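Local coordinates for calcium-dependent protein kinase, putative (Plasmodium falciparum, PDB 3MSE), which is probably a calcium-dependent serine/threonine protein kinase of the CDPK subfamily, represented by its C-terminal calcium-binding EF-hand region, at residues N115-D120 / S128-L133. Residues are numbered along the deposited sequence; the frame is centred on the assembly and turned at random.
Sequences NKIDKD and SDIVSL. With CA (calcium ion), chain B.
Ile117 O sits over one face of the Asp129 carboxylate, 3.5 Å from its CG, while the calcium ion and water 2 lie close to the plane of that group. Asp118 and Asp129 run alongside each other, their carboxylate planes 65° apart, with the ion held between one oxygen of each. Asp118 OD2 binds the metal at 2.3 Å and Asp129 OD2 at 2.5 Å; the other oxygen of Asp118 accepts a hydrogen bond from the backbone N of Gly123. Asp129 OD2 is also tied to the N of Ser126, while its OD1 turns back to the metal-bound water 2, which donates to it and accepts from Asp120 N. Both oxygens of Asp129 are thus gripped, which should fix the rotation of its carboxylate. This is the calcium loop of an EF-hand, helix 109-117 leading in and helix 127-133 leading out; Asp122, the carbonyl oxygen of Tyr124 and water 3 are among the other ligands. An aspartate takes the last ligand position, where the classical loop has a glutamate, and it gives the ion a single oxygen. Farther from the metal, water 1 donates to Ile117 O (2.6 Å) and Asp129 O (2.7 Å). The Lys119 chain runs antiparallel to Asp129; a bend at chi3 (93°) brings NZ to Ser132 OG at 2.7 Å, as donor. Ile117 makes the apolar part: its CG2, anti to the backbone N, meets Ile130 CD1 at 4.2 Å, and CD1 meets Leu133 CD2 at 4.1 Å, with Ile23 and Ile26 of the long helix 18-48 packed against the same isoleucine.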
ATOM      1  N   ASN A 115      -8.064  -1.650 -13.971  1.00 47.74           N
ATOM      2  CA  ASN A 115      -8.846  -0.504 -14.449  1.00 48.38           C
ATOM      3  C   ASN A 115      -8.058   0.380 -15.383  1.00 48.35           C
ATOM      4  O   ASN A 115      -8.598   0.854 -16.375  1.00 49.08           O
ATOM      5  CB  ASN A 115      -9.411   0.317 -13.285  1.00 48.66           C
ATOM      6  CG  ASN A 115     -10.626  -0.342 -12.646  1.00 49.09           C
ATOM      7  OD1 ASN A 115     -11.308  -1.151 -13.275  1.00 52.24           O
ATOM      8  ND2 ASN A 115     -10.892  -0.010 -11.399  1.00 47.74           N
ATOM      9  N   LYS A 116      -6.776   0.590 -15.085  1.00 48.20           N
ATOM     10  CA  LYS A 116      -5.909   1.345 -15.992  1.00 47.91           C
ATOM     11  C   LYS A 116      -5.754   0.667 -17.346  1.00 47.13           C
ATOM     12  O   LYS A 116      -5.694   1.341 -18.369  1.00 46.79           O
ATOM     13  CB  LYS A 116      -4.546   1.615 -15.368  1.00 48.34           C
ATOM     14  CG  LYS A 116      -4.584   2.732 -14.346  1.00 50.48           C
ATOM     15  CD  LYS A 116      -3.199   3.212 -13.970  1.00 53.43           C
ATOM     16  CE  LYS A 116      -3.288   4.470 -13.097  1.00 56.01           C
ATOM     17  NZ  LYS A 116      -4.182   4.272 -11.905  1.00 57.73           N
ATOM     18  N   ILE A 117      -5.714  -0.662 -17.352  1.00 46.42           N
ATOM     19  CA  ILE A 117      -5.521  -1.417 -18.589  1.00 46.28           C
ATOM     20  C   ILE A 117      -6.796  -1.475 -19.448  1.00 47.26           C
ATOM     21  O   ILE A 117      -6.732  -1.413 -20.669  1.00 46.72           O
ATOM     22  CB  ILE A 117      -4.965  -2.841 -18.315  1.00 45.80           C
ATOM     23  CG1 ILE A 117      -3.565  -2.760 -17.667  1.00 44.13           C
ATOM     24  CG2 ILE A 117      -4.889  -3.648 -19.599  1.00 44.63           C
ATOM     25  CD1 ILE A 117      -3.113  -4.062 -16.992  1.00 40.33           C
ATOM     26  N   ASP A 118      -7.942  -1.611 -18.789  1.00 48.42           N
ATOM     27  CA  ASP A 118      -9.241  -1.615 -19.445  1.00 50.13           C
ATOM     28  C   ASP A 118      -9.576  -0.167 -19.856  1.00 51.43           C
ATOM     29  O   ASP A 118     -10.303   0.536 -19.149  1.00 51.22           O
ATOM     30  CB  ASP A 118     -10.265  -2.172 -18.455  1.00 50.03           C
ATOM     31  CG  ASP A 118     -11.686  -2.140 -18.978  1.00 50.28           C
ATOM     32  OD1 ASP A 118     -12.599  -2.147 -18.121  1.00 50.14           O
ATOM     33  OD2 ASP A 118     -11.889  -2.123 -20.218  1.00 48.61           O
ATOM     34  N   LYS A 119      -9.019   0.274 -20.984  1.00 52.87           N
ATOM     35  CA  LYS A 119      -9.105   1.687 -21.396  1.00 54.82           C
ATOM     36  C   LYS A 119     -10.554   2.174 -21.447  1.00 56.00           C
ATOM     37  O   LYS A 119     -10.864   3.271 -20.980  1.00 56.15           O
ATOM     38  CB  LYS A 119      -8.444   1.918 -22.766  1.00 54.57           C
ATOM     39  CG  LYS A 119      -6.920   1.910 -22.787  1.00 53.62           C
ATOM     40  CD  LYS A 119      -6.394   1.818 -24.248  1.00 51.21           C
ATOM     41  CE  LYS A 119      -6.096   3.200 -24.899  1.00 48.90           C
ATOM     42  NZ  LYS A 119      -5.397   3.154 -26.274  1.00 39.17           N
ATOM     43  N   ASP A 120     -11.430   1.331 -21.995  1.00 57.61           N
ATOM     44  CA  ASP A 120     -12.825   1.699 -22.254  1.00 59.10           C
ATOM     45  C   ASP A 120     -13.800   1.316 -21.136  1.00 59.87           C
ATOM     46  O   ASP A 120     -15.024   1.389 -21.318  1.00 59.88           O
ATOM     47  CB  ASP A 120     -13.279   1.123 -23.601  1.00 59.35           C
ATOM     48  CG  ASP A 120     -12.498   1.699 -24.773  1.00 60.86           C
ATOM     49  OD1 ASP A 120     -12.351   2.943 -24.844  1.00 62.34           O
ATOM     50  OD2 ASP A 120     -12.026   0.913 -25.626  1.00 62.44           O
ATOM     51  N   SER A 128      -6.742  -5.703 -27.687  1.00 45.70           N
ATOM     52  CA  SER A 128      -6.390  -4.326 -28.017  1.00 44.31           C
ATOM     53  C   SER A 128      -5.983  -3.508 -26.778  1.00 43.03           C
ATOM     54  O   SER A 128      -5.182  -2.578 -26.878  1.00 42.84           O
ATOM     55  CB  SER A 128      -7.510  -3.632 -28.817  1.00 44.36           C
ATOM     56  OG  SER A 128      -8.505  -3.087 -27.968  1.00 44.68           O
ATOM     57  N   ASP A 129      -6.521  -3.853 -25.614  1.00 41.77           N
ATOM     58  CA  ASP A 129      -6.089  -3.209 -24.375  1.00 40.82           C
ATOM     59  C   ASP A 129      -4.611  -3.502 -24.048  1.00 39.61           C
ATOM     60  O   ASP A 129      -3.900  -2.637 -23.506  1.00 39.11           O
ATOM     61  CB  ASP A 129      -6.976  -3.637 -23.217  1.00 41.27           C
ATOM     62  CG  ASP A 129      -8.359  -3.009 -23.276  1.00 43.43           C
ATOM     63  OD1 ASP A 129      -8.492  -1.859 -23.757  1.00 46.24           O
ATOM     64  OD2 ASP A 129      -9.311  -3.659 -22.824  1.00 43.06           O
ATOM     65  N   ILE A 130      -4.163  -4.707 -24.400  1.00 38.09           N
ATOM     66  CA  ILE A 130      -2.767  -5.110 -24.200  1.00 37.43           C
ATOM     67  C   ILE A 130      -1.876  -4.512 -25.278  1.00 36.64           C
ATOM     68  O   ILE A 130      -0.760  -4.068 -24.995  1.00 36.88           O
ATOM     69  CB  ILE A 130      -2.601  -6.666 -24.158  1.00 37.18           C
ATOM     70  CG1 ILE A 130      -3.389  -7.271 -22.985  1.00 36.03           C
ATOM     71  CG2 ILE A 130      -1.107  -7.056 -24.087  1.00 36.88           C
ATOM     72  CD1 ILE A 130      -2.942  -6.820 -21.591  1.00 34.16           C
ATOM     73  N   VAL A 131      -2.368  -4.482 -26.520  1.00 36.25           N
ATOM     74  CA  VAL A 131      -1.656  -3.783 -27.595  1.00 35.15           C
ATOM     75  C   VAL A 131      -1.387  -2.338 -27.158  1.00 35.31           C
ATOM     76  O   VAL A 131      -0.285  -1.799 -27.340  1.00 35.08           O
ATOM     77  CB  VAL A 131      -2.444  -3.837 -28.935  1.00 36.23           C
ATOM     78  CG1 VAL A 131      -1.775  -2.960 -30.026  1.00 33.22           C
ATOM     79  CG2 VAL A 131      -2.592  -5.281 -29.427  1.00 34.45           C
ATOM     80  N   SER A 132      -2.380  -1.724 -26.531  1.00 34.99           N
ATOM     81  CA  SER A 132      -2.228  -0.344 -26.114  1.00 35.78           C
ATOM     82  C   SER A 132      -1.237  -0.225 -24.959  1.00 35.35           C
ATOM     83  O   SER A 132      -0.361   0.652 -24.951  1.00 34.38           O
ATOM     84  CB  SER A 132      -3.587   0.254 -25.727  1.00 35.81           C
ATOM     85  OG  SER A 132      -3.380   1.577 -25.271  1.00 39.74           O
ATOM     86  N   LEU A 133      -1.375  -1.129 -23.993  1.00 34.97           N
ATOM     87  CA  LEU A 133      -0.468  -1.176 -22.851  1.00 35.77           C
ATOM     88  C   LEU A 133       1.000  -1.230 -23.304  1.00 35.30           C
ATOM     89  O   LEU A 133       1.860  -0.612 -22.690  1.00 35.10           O
ATOM     90  CB  LEU A 133      -0.804  -2.388 -21.946  1.00 35.56           C
ATOM     91  CG  LEU A 133       0.036  -2.544 -20.676  1.00 36.56           C
ATOM     92  CD1 LEU A 133      -0.176  -1.367 -19.735  1.00 37.92           C
ATOM     93  CD2 LEU A 133      -0.311  -3.837 -19.965  1.00 38.12           C
TER
HETATM   94 CA    CA B 180     -11.705  -3.236 -22.241  1.00 55.45          CA
HETATM   95  O   HOH W   1      -4.561  -0.587 -21.885  1.00 44.70           O
HETATM   96  O   HOH W   2     -11.192  -1.150 -23.085  1.00 55.59           O
HETATM   97  O   HOH W   3     -11.837  -4.070 -24.043  1.00 55.45           O